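Local coordinates for protein metallo-beta-lactamase (Serratia marcescens, PDB 6K4X) that hydrolyses the beta-lactam ring of antibiotics with a pair of zinc ions, as a subclass B3 metallo-beta-lactamase, at residues H145-T156 with S195-L206; R3-P11 with Y20-A28. All blocks are in the same frame, centred on the assembly; numbering follows the deposited sequence. Where two conformers were deposited one is given.

Contact 1 (H145-T156 with S195-L206); sequences HATPGHTEGGIT and SLRGSFEAVEKL. With ZN (zinc ion), chain B; D0U (4-azanyl-2-sulfanyl-benzoic acid), chain E.
L206 and H145 meet where helix 190-205 of the alpha-beta/beta-alpha metallo-beta-lactamase fold packs on the five-stranded sheet and on the loop that carries a zinc ligand; L206 follows directly on that helix. With CG of L206 anti to its own carbonyl carbon (chi1 -71°), the side chain reaches strands 140-146 and 155-163 and forks at CG: CD1 touches CG2 of T156, 3.9 Å away, and CD2 lies over one face of the H145 ring, 3.7 Å from its centroid, a CH-pi contact. NE2 of that ring is hydrogen-bonded to T158 OG1. Back along the helix, the V203 and T147 side chains cross at about a right angle, their CG2 atoms 3.7 Å apart. A turn earlier, OG of S199 lies 2.7 Å from P148 O and 3.1 Å from S195 O, and its one proton could serve either. CA of G149 comes within 3.6 Å of CD2 of L196. One residue on, H150 turns from the helix to the active site, where H72 and H74 share its metal and T177 O accepts from ND1; its NE2 binds zinc at 2.0 Å, and S1 of the inhibitor coordinates the same ion at 2.3 Å.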
loop_
_atom_site.group_PDB
_atom_site.type_symbol
_atom_site.label_atom_id
_atom_site.label_comp_id
_atom_site.label_asym_id
_atom_site.label_seq_id
_atom_site.Cartn_x
_atom_site.Cartn_y
_atom_site.Cartn_z
ATOM N N HIS A 145 -4.165 0.250 9.965
ATOM C CA HIS A 145 -4.215 1.620 10.479
ATOM C C HIS A 145 -4.957 2.492 9.477
ATOM O O HIS A 145 -4.537 2.626 8.338
ATOM C CB HIS A 145 -2.819 2.205 10.698
ATOM C CG HIS A 145 -1.982 1.373 11.594
ATOM N ND1 HIS A 145 -1.776 1.689 12.920
ATOM C CD2 HIS A 145 -1.243 0.273 11.334
ATOM C CE1 HIS A 145 -0.966 0.786 13.442
ATOM N NE2 HIS A 145 -0.634 -0.089 12.496
ATOM N N ALA A 146 -6.073 3.073 9.904
ATOM C CA ALA A 146 -6.799 3.978 9.027
ATOM C C ALA A 146 -5.919 5.181 8.719
ATOM O O ALA A 146 -5.487 5.908 9.619
ATOM C CB ALA A 146 -8.100 4.405 9.652
ATOM N N THR A 147 -5.697 5.411 7.428
ATOM C CA THR A 147 -4.964 6.579 6.957
ATOM C C THR A 147 -5.721 7.211 5.804
ATOM O O THR A 147 -5.257 7.201 4.666
ATOM C CB THR A 147 -3.507 6.261 6.576
ATOM O OG1 THR A 147 -3.419 5.234 5.581
ATOM C CG2 THR A 147 -2.702 5.837 7.781
ATOM N N PRO A 148 -6.907 7.772 6.082
ATOM C CA PRO A 148 -7.727 8.405 5.052
ATOM C C PRO A 148 -7.138 9.735 4.570
ATOM O O PRO A 148 -6.229 10.324 5.182
ATOM C CB PRO A 148 -9.055 8.628 5.780
ATOM C CG PRO A 148 -8.635 8.870 7.217
ATOM C CD PRO A 148 -7.526 7.854 7.418
ATOM N N GLY A 149 -7.706 10.216 3.480
ATOM C CA GLY A 149 -7.435 11.528 2.985
ATOM C C GLY A 149 -7.227 11.523 1.493
ATOM O O GLY A 149 -7.914 12.214 0.759
ATOM N N HIS A 150 -6.278 10.723 1.016
ATOM C CA HIS A 150 -6.152 10.433 -0.429
ATOM C C HIS A 150 -7.381 9.665 -0.929
ATOM O O HIS A 150 -7.828 9.886 -2.061
ATOM C CB HIS A 150 -4.817 9.757 -0.681
ATOM C CG HIS A 150 -4.524 9.426 -2.095
ATOM N ND1 HIS A 150 -3.969 10.332 -2.947
ATOM C CD2 HIS A 150 -4.636 8.269 -2.780
ATOM C CE1 HIS A 150 -3.731 9.730 -4.112
ATOM N NE2 HIS A 150 -4.179 8.468 -4.057
ATOM N N THR A 151 -7.886 8.772 -0.072
ATOM C CA THR A 151 -9.171 8.118 -0.243
ATOM C C THR A 151 -9.766 7.961 1.148
ATOM O O THR A 151 -9.030 7.939 2.141
ATOM C CB THR A 151 -9.093 6.724 -0.907
ATOM O OG1 THR A 151 -8.466 5.800 -0.003
ATOM C CG2 THR A 151 -8.442 6.716 -2.269
ATOM N N GLU A 152 -11.087 7.804 1.231
ATOM C CA GLU A 152 -11.686 7.709 2.556
ATOM C C GLU A 152 -11.314 6.403 3.263
ATOM O O GLU A 152 -11.193 6.380 4.493
ATOM C CB GLU A 152 -13.209 7.786 2.453
ATOM C CG GLU A 152 -13.768 9.157 2.141
ATOM C CD GLU A 152 -15.266 9.301 2.327
ATOM O OE1 GLU A 152 -15.909 8.296 2.652
ATOM O OE2 GLU A 152 -15.776 10.439 2.167
ATOM N N GLY A 153 -11.122 5.318 2.498
ATOM C CA GLY A 153 -10.868 4.014 3.118
ATOM C C GLY A 153 -9.405 3.597 3.100
ATOM O O GLY A 153 -9.116 2.422 3.286
ATOM N N GLY A 154 -8.476 4.540 2.968
ATOM C CA GLY A 154 -7.049 4.200 2.923
ATOM C C GLY A 154 -6.599 3.504 4.184
ATOM O O GLY A 154 -6.954 3.950 5.285
ATOM N N ILE A 155 -5.788 2.452 4.039
ATOM C CA ILE A 155 -5.224 1.728 5.146
ATOM C C ILE A 155 -3.724 1.604 4.930
ATOM O O ILE A 155 -3.256 1.233 3.844
ATOM C CB ILE A 155 -5.843 0.327 5.302
ATOM C CG1 ILE A 155 -7.349 0.378 5.573
ATOM C CG2 ILE A 155 -5.111 -0.468 6.376
ATOM C CD1 ILE A 155 -7.753 0.881 6.935
ATOM N N THR A 156 -2.974 1.873 6.001
ATOM C CA THR A 156 -1.555 1.575 6.136
ATOM C C THR A 156 -1.411 0.328 7.007
ATOM O O THR A 156 -2.079 0.220 8.037
ATOM C CB THR A 156 -0.841 2.787 6.738
ATOM O OG1 THR A 156 -0.830 3.844 5.783
ATOM C CG2 THR A 156 0.564 2.530 7.205
ATOM N N SER A 195 -8.927 14.656 7.504
ATOM C CA SER A 195 -8.516 13.251 7.389
ATOM C C SER A 195 -7.031 13.150 7.040
ATOM O O SER A 195 -6.292 12.381 7.667
ATOM C CB SER A 195 -9.333 12.549 6.359
ATOM O OG SER A 195 -10.634 12.281 6.832
ATOM N N LEU A 196 -6.606 13.945 6.074
ATOM C CA LEU A 196 -5.201 13.956 5.691
ATOM C C LEU A 196 -4.343 14.308 6.910
ATOM O O LEU A 196 -3.325 13.669 7.195
ATOM C CB LEU A 196 -4.962 14.983 4.581
ATOM C CG LEU A 196 -5.301 14.522 3.159
ATOM C CD1 LEU A 196 -5.294 15.704 2.222
ATOM C CD2 LEU A 196 -4.369 13.424 2.667
ATOM N N ARG A 197 -4.737 15.358 7.642
ATOM C CA ARG A 197 -3.922 15.807 8.773
ATOM C C ARG A 197 -3.874 14.743 9.858
ATOM O O ARG A 197 -2.807 14.521 10.456
ATOM C CB ARG A 197 -4.430 17.141 9.309
ATOM C CG ARG A 197 -4.099 18.279 8.364
ATOM C CD ARG A 197 -4.701 19.579 8.832
ATOM N NE ARG A 197 -4.196 20.662 8.013
ATOM C CZ ARG A 197 -4.710 21.888 7.951
ATOM N NH1 ARG A 197 -4.097 22.807 7.216
ATOM N NH2 ARG A 197 -5.817 22.178 8.614
ATOM N N GLY A 198 -4.996 14.083 10.132
ATOM C CA GLY A 198 -4.978 12.992 11.092
ATOM C C GLY A 198 -4.062 11.859 10.639
ATOM O O GLY A 198 -3.402 11.212 11.453
ATOM N N SER A 199 -4.015 11.603 9.331
ATOM C CA SER A 199 -3.173 10.551 8.789
ATOM C C SER A 199 -1.684 10.894 8.895
ATOM O O SER A 199 -0.891 10.013 9.213
ATOM C CB SER A 199 -3.584 10.222 7.389
ATOM O OG SER A 199 -4.869 9.659 7.420
ATOM N N PHE A 200 -1.309 12.138 8.626
ATOM C CA PHE A 200 0.077 12.504 8.826
ATOM C C PHE A 200 0.487 12.235 10.280
ATOM O O PHE A 200 1.580 11.701 10.534
ATOM C CB PHE A 200 0.352 13.974 8.507
ATOM C CG PHE A 200 -0.164 14.499 7.191
ATOM C CD1 PHE A 200 -0.220 13.734 6.033
ATOM C CD2 PHE A 200 -0.625 15.800 7.128
ATOM C CE1 PHE A 200 -0.729 14.256 4.853
ATOM C CE2 PHE A 200 -1.127 16.323 5.948
ATOM C CZ PHE A 200 -1.184 15.555 4.817
ATOM N N GLU A 201 -0.382 12.598 11.218
ATOM C CA GLU A 201 -0.088 12.414 12.641
ATOM C C GLU A 201 0.020 10.920 12.969
ATOM O O GLU A 201 0.941 10.501 13.691
ATOM C CB GLU A 201 -1.156 13.091 13.491
ATOM C CG GLU A 201 -1.088 14.606 13.450
ATOM C CD GLU A 201 -1.812 15.282 14.600
ATOM O OE1 GLU A 201 -1.725 16.522 14.711
ATOM O OE2 GLU A 201 -2.461 14.568 15.382
ATOM N N ALA A 202 -0.895 10.110 12.444
ATOM C CA ALA A 202 -0.850 8.690 12.749
ATOM C C ALA A 202 0.440 8.074 12.196
ATOM O O ALA A 202 1.104 7.258 12.854
ATOM C CB ALA A 202 -2.064 7.993 12.202
ATOM N N VAL A 203 0.778 8.401 10.949
ATOM C CA VAL A 203 1.903 7.753 10.304
ATOM C C VAL A 203 3.225 8.168 10.962
ATOM O O VAL A 203 4.120 7.337 11.149
ATOM C CB VAL A 203 1.878 7.997 8.786
ATOM C CG1 VAL A 203 3.159 7.548 8.117
ATOM C CG2 VAL A 203 0.679 7.286 8.180
ATOM N N GLU A 204 3.352 9.433 11.354
ATOM C CA GLU A 204 4.604 9.885 11.977
ATOM C C GLU A 204 4.735 9.335 13.407
ATOM O O GLU A 204 5.813 9.513 14.018
ATOM C CB GLU A 204 4.775 11.404 11.862
ATOM C CG GLU A 204 3.855 12.214 12.739
ATOM C CD GLU A 204 3.656 13.659 12.292
ATOM O OE1 GLU A 204 4.330 14.116 11.336
ATOM O OE2 GLU A 204 2.855 14.339 12.931
ATOM N N LYS A 205 3.715 8.685 13.965
ATOM C CA LYS A 205 3.819 8.025 15.279
ATOM C C LYS A 205 4.041 6.511 15.169
ATOM O O LYS A 205 4.304 5.867 16.184
ATOM C CB LYS A 205 2.547 8.291 16.084
ATOM C CG LYS A 205 2.381 9.723 16.566
ATOM C CD LYS A 205 1.039 9.911 17.241
ATOM C CE LYS A 205 0.693 11.361 17.482
ATOM N NZ LYS A 205 1.651 11.984 18.422
ATOM N N LEU A 206 3.916 5.911 13.980
ATOM C CA LEU A 206 4.052 4.450 13.855
ATOM C C LEU A 206 5.454 4.010 14.266
ATOM O O LEU A 206 6.441 4.611 13.922
ATOM C CB LEU A 206 3.825 4.015 12.405
ATOM C CG LEU A 206 2.390 4.108 11.899
ATOM C CD1 LEU A 206 2.318 3.819 10.418
ATOM C CD2 LEU A 206 1.462 3.175 12.650
HETATM ZN ZN ZN B . -4.154 6.935 -5.369
HETATM O O2 D0U E . -0.870 7.153 -4.820
HETATM C C7 D0U E . -0.616 8.366 -4.986
HETATM O O1 D0U E . 0.036 9.037 -4.134
HETATM C C3 D0U E . -1.090 9.094 -6.193
HETATM C C2 D0U E . -0.531 10.385 -6.398
HETATM C C4 D0U E . -2.019 8.573 -7.111
HETATM S S1 D0U E . -2.738 7.026 -7.149
HETATM C C5 D0U E . -2.383 9.406 -8.193
HETATM C C6 D0U E . -1.850 10.682 -8.387
HETATM N N1 D0U E . -2.208 11.453 -9.486
HETATM C C1 D0U E . -0.916 11.143 -7.503
#

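Contact 2 (R3-P11 with Y20-A28); sequences RDWSSPQQP and YVGTGGISA
An ST motif at T23 organises the glycine-rich turn between strands 18-20 and 29-31, and the N-terminal segment R3-P11 folds over it. OG1 of T23 accepts from the backbone N of I26 at 2.9 Å and donates to W5 O at 2.7 Å, approaching from above the carbonyl plane. Next to it, G24 N donates to S7 O (3.0 Å). The S7 hydroxyl stands between backbone N and carbonyl carbon (chi1 59°), where OG accepts weakly from G24 N and donates to D4 O, tying the D4-S7 turn together. R3 curls back so that NH1 is shared, meeting G24 O at 3.2 Å on a lone pair in the carbonyl plane and Q9 OE1 at 2.9 Å, both near the guanidinium plane; W222 adds a cation-pi partner. The apolar end is W5, whose five-membered ring receives CD1 of I26 over one face, 4.0 Å from the centroid, beside D76 of the zinc site. At the other end, CB of P11 rests against Y20 O. Main-chain groups supply most of the polar partners here, which implies that the fit depends largely on backbone shape, and the absence of side chains at G24 and G25 is consistent with the close approach.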
loop_
_atom_site.group_PDB
_atom_site.type_symbol
_atom_site.label_atom_id
_atom_site.label_comp_id
_atom_site.label_asym_id
_atom_site.label_seq_id
_atom_site.Cartn_x
_atom_site.Cartn_y
_atom_site.Cartn_z
ATOM N N ARG A 3 10.540 1.898 -15.175
ATOM C CA ARG A 3 9.840 1.779 -13.857
ATOM C C ARG A 3 8.383 2.226 -14.004
ATOM O O ARG A 3 7.894 2.989 -13.190
ATOM C CB ARG A 3 10.542 2.618 -12.783
ATOM C CG ARG A 3 11.984 2.204 -12.518
ATOM C CD ARG A 3 12.372 2.266 -11.054
ATOM N NE ARG A 3 13.539 1.441 -10.764
ATOM C CZ ARG A 3 13.488 0.142 -10.483
ATOM N NH1 ARG A 3 12.319 -0.469 -10.374
ATOM N NH2 ARG A 3 14.608 -0.538 -10.290
ATOM N N ASP A 4 7.712 1.752 -15.057
ATOM C CA ASP A 4 6.285 1.990 -15.254
ATOM C C ASP A 4 5.483 1.125 -14.272
ATOM O O ASP A 4 5.993 0.166 -13.662
ATOM C CB ASP A 4 5.871 1.780 -16.713
ATOM C CG ASP A 4 6.564 2.737 -17.672
ATOM O OD1 ASP A 4 6.638 3.938 -17.345
ATOM O OD2 ASP A 4 7.015 2.277 -18.742
ATOM N N TRP A 5 4.218 1.488 -14.077
ATOM C CA TRP A 5 3.383 0.889 -13.047
ATOM C C TRP A 5 3.158 -0.597 -13.293
ATOM O O TRP A 5 2.821 -1.307 -12.383
ATOM C CB TRP A 5 1.999 1.523 -13.000
ATOM C CG TRP A 5 1.933 2.928 -12.526
ATOM C CD1 TRP A 5 2.910 3.649 -11.928
ATOM C CD2 TRP A 5 0.797 3.793 -12.679
ATOM N NE1 TRP A 5 2.438 4.910 -11.641
ATOM C CE2 TRP A 5 1.157 5.023 -12.109
ATOM C CE3 TRP A 5 -0.470 3.639 -13.248
ATOM C CZ2 TRP A 5 0.271 6.099 -12.075
ATOM C CZ3 TRP A 5 -1.345 4.704 -13.210
ATOM C CH2 TRP A 5 -0.970 5.916 -12.639
ATOM N N SER A 6 3.254 -1.031 -14.561
ATOM C CA SER A 6 2.994 -2.413 -14.940
ATOM C C SER A 6 4.280 -3.181 -15.249
ATOM O O SER A 6 4.184 -4.324 -15.672
ATOM C CB SER A 6 2.091 -2.469 -16.153
ATOM O OG SER A 6 0.837 -1.865 -15.868
ATOM N N SER A 7 5.437 -2.575 -15.055
ATOM C CA SER A 7 6.679 -3.135 -15.584
ATOM C C SER A 7 7.133 -4.337 -14.764
ATOM O O SER A 7 7.058 -4.364 -13.522
ATOM C CB SER A 7 7.760 -2.111 -15.620
ATOM O OG SER A 7 8.035 -1.589 -14.332
ATOM N N PRO A 8 7.732 -5.342 -15.435
ATOM C CA PRO A 8 8.429 -6.403 -14.713
ATOM C C PRO A 8 9.458 -5.843 -13.735
ATOM O O PRO A 8 10.064 -4.773 -13.950
ATOM C CB PRO A 8 9.098 -7.196 -15.841
ATOM C CG PRO A 8 8.120 -7.043 -16.981
ATOM C CD PRO A 8 7.669 -5.597 -16.890
ATOM N N GLN A 9 9.692 -6.611 -12.675
ATOM C CA GLN A 9 10.642 -6.262 -11.624
ATOM C C GLN A 9 11.019 -7.556 -10.901
ATOM O O GLN A 9 10.148 -8.246 -10.378
ATOM C CB GLN A 9 10.037 -5.245 -10.650
ATOM C CG GLN A 9 10.852 -5.051 -9.380
ATOM C CD GLN A 9 12.205 -4.445 -9.634
ATOM O OE1 GLN A 9 12.319 -3.404 -10.289
ATOM N NE2 GLN A 9 13.237 -5.076 -9.091
ATOM N N GLN A 10 12.296 -7.918 -10.932
ATOM C CA GLN A 10 12.703 -9.165 -10.322
ATOM C C GLN A 10 12.424 -9.030 -8.829
ATOM O O GLN A 10 12.865 -8.070 -8.187
ATOM C CB GLN A 10 14.191 -9.428 -10.572
ATOM C CG GLN A 10 14.635 -10.822 -10.144
ATOM C CD GLN A 10 14.064 -11.912 -11.021
ATOM O OE1 GLN A 10 13.856 -11.707 -12.225
ATOM N NE2 GLN A 10 13.806 -13.069 -10.434
ATOM N N PRO A 11 11.711 -9.983 -8.202
ATOM C CA PRO A 11 11.360 -9.832 -6.788
ATOM C C PRO A 11 12.569 -10.068 -5.882
ATOM O O PRO A 11 13.568 -10.639 -6.292
ATOM C CB PRO A 11 10.249 -10.865 -6.580
ATOM C CG PRO A 11 10.602 -11.936 -7.601
ATOM C CD PRO A 11 11.090 -11.168 -8.809
ATOM N N TYR A 20 9.409 -8.136 -1.648
ATOM C CA TYR A 20 8.861 -7.266 -2.650
ATOM C C TYR A 20 8.540 -8.090 -3.894
ATOM O O TYR A 20 9.421 -8.754 -4.432
ATOM C CB TYR A 20 9.846 -6.153 -2.986
ATOM C CG TYR A 20 9.297 -5.101 -3.913
ATOM C CD1 TYR A 20 9.243 -5.299 -5.284
ATOM C CD2 TYR A 20 8.801 -3.908 -3.404
ATOM C CE1 TYR A 20 8.737 -4.317 -6.119
ATOM C CE2 TYR A 20 8.308 -2.918 -4.235
ATOM C CZ TYR A 20 8.261 -3.125 -5.599
ATOM O OH TYR A 20 7.782 -2.131 -6.409
ATOM N N VAL A 21 7.273 -8.039 -4.327
ATOM C CA VAL A 21 6.798 -8.776 -5.470
ATOM C C VAL A 21 6.051 -7.869 -6.451
ATOM O O VAL A 21 5.368 -8.365 -7.352
ATOM C CB VAL A 21 5.930 -9.979 -5.063
ATOM C CG1 VAL A 21 6.746 -11.026 -4.331
ATOM C CG2 VAL A 21 4.699 -9.575 -4.273
ATOM N N GLY A 22 6.153 -6.545 -6.282
ATOM C CA GLY A 22 5.479 -5.604 -7.154
ATOM C C GLY A 22 6.182 -5.391 -8.486
ATOM O O GLY A 22 7.062 -6.141 -8.932
ATOM N N THR A 23 5.729 -4.334 -9.161
ATOM C CA THR A 23 6.257 -3.940 -10.449
ATOM C C THR A 23 7.409 -2.961 -10.235
ATOM O O THR A 23 7.789 -2.617 -9.123
ATOM C CB THR A 23 5.140 -3.331 -11.304
ATOM O OG1 THR A 23 4.664 -2.189 -10.573
ATOM C CG2 THR A 23 4.026 -4.310 -11.597
ATOM N N GLY A 24 7.980 -2.485 -11.343
ATOM C CA GLY A 24 9.028 -1.485 -11.250
ATOM C C GLY A 24 8.539 -0.194 -10.627
ATOM O O GLY A 24 9.338 0.552 -10.052
ATOM N N GLY A 25 7.244 0.086 -10.743
ATOM C CA GLY A 25 6.712 1.365 -10.343
ATOM C C GLY A 25 5.703 1.322 -9.217
ATOM O O GLY A 25 5.358 2.390 -8.703
ATOM N N ILE A 26 5.174 0.141 -8.856
ATOM C CA ILE A 26 4.151 0.078 -7.799
ATOM C C ILE A 26 4.514 -1.047 -6.844
ATOM O O ILE A 26 4.765 -2.176 -7.287
ATOM C CB ILE A 26 2.727 -0.132 -8.340
ATOM C CG1 ILE A 26 2.292 0.989 -9.291
ATOM C CG2 ILE A 26 1.750 -0.283 -7.195
ATOM C CD1 ILE A 26 2.049 2.319 -8.615
ATOM N N SER A 27 4.507 -0.763 -5.534
ATOM C CA SER A 27 4.834 -1.765 -4.574
ATOM C C SER A 27 3.722 -2.804 -4.444
ATOM O O SER A 27 2.546 -2.497 -4.443
ATOM C CB SER A 27 5.073 -1.157 -3.229
ATOM O OG SER A 27 6.185 -0.285 -3.271
ATOM N N ALA A 28 4.156 -4.046 -4.231
ATOM C CA ALA A 28 3.328 -5.104 -3.705
ATOM C C ALA A 28 4.251 -5.964 -2.853
ATOM O O ALA A 28 5.433 -6.125 -3.177
ATOM C CB ALA A 28 2.637 -5.912 -4.788
HETATM O O HOH W 1 9.184 -7.579 -7.711
#

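The two contacts lie on opposite sides of the chain's centre, their own centres 24 Å apart and their nearest atoms about 9 Å apart, without touching. They follow in series: contact 2 closes within the first 28 residues, in the loops next to strands 12-15, 18-20 and 29-31 of the seven-stranded sheet, before contact 1 opens on the five-stranded one. Contact 2 joins two loops beside one sheet, while contact 1 joins helix 190-205 to the other. The active site lies between them. Contact 1 holds H150 of one zinc site, and contact 2 places I26 near H215, and W5 near D76, of the other, so two separate packing arrangements border the same dinuclear centre.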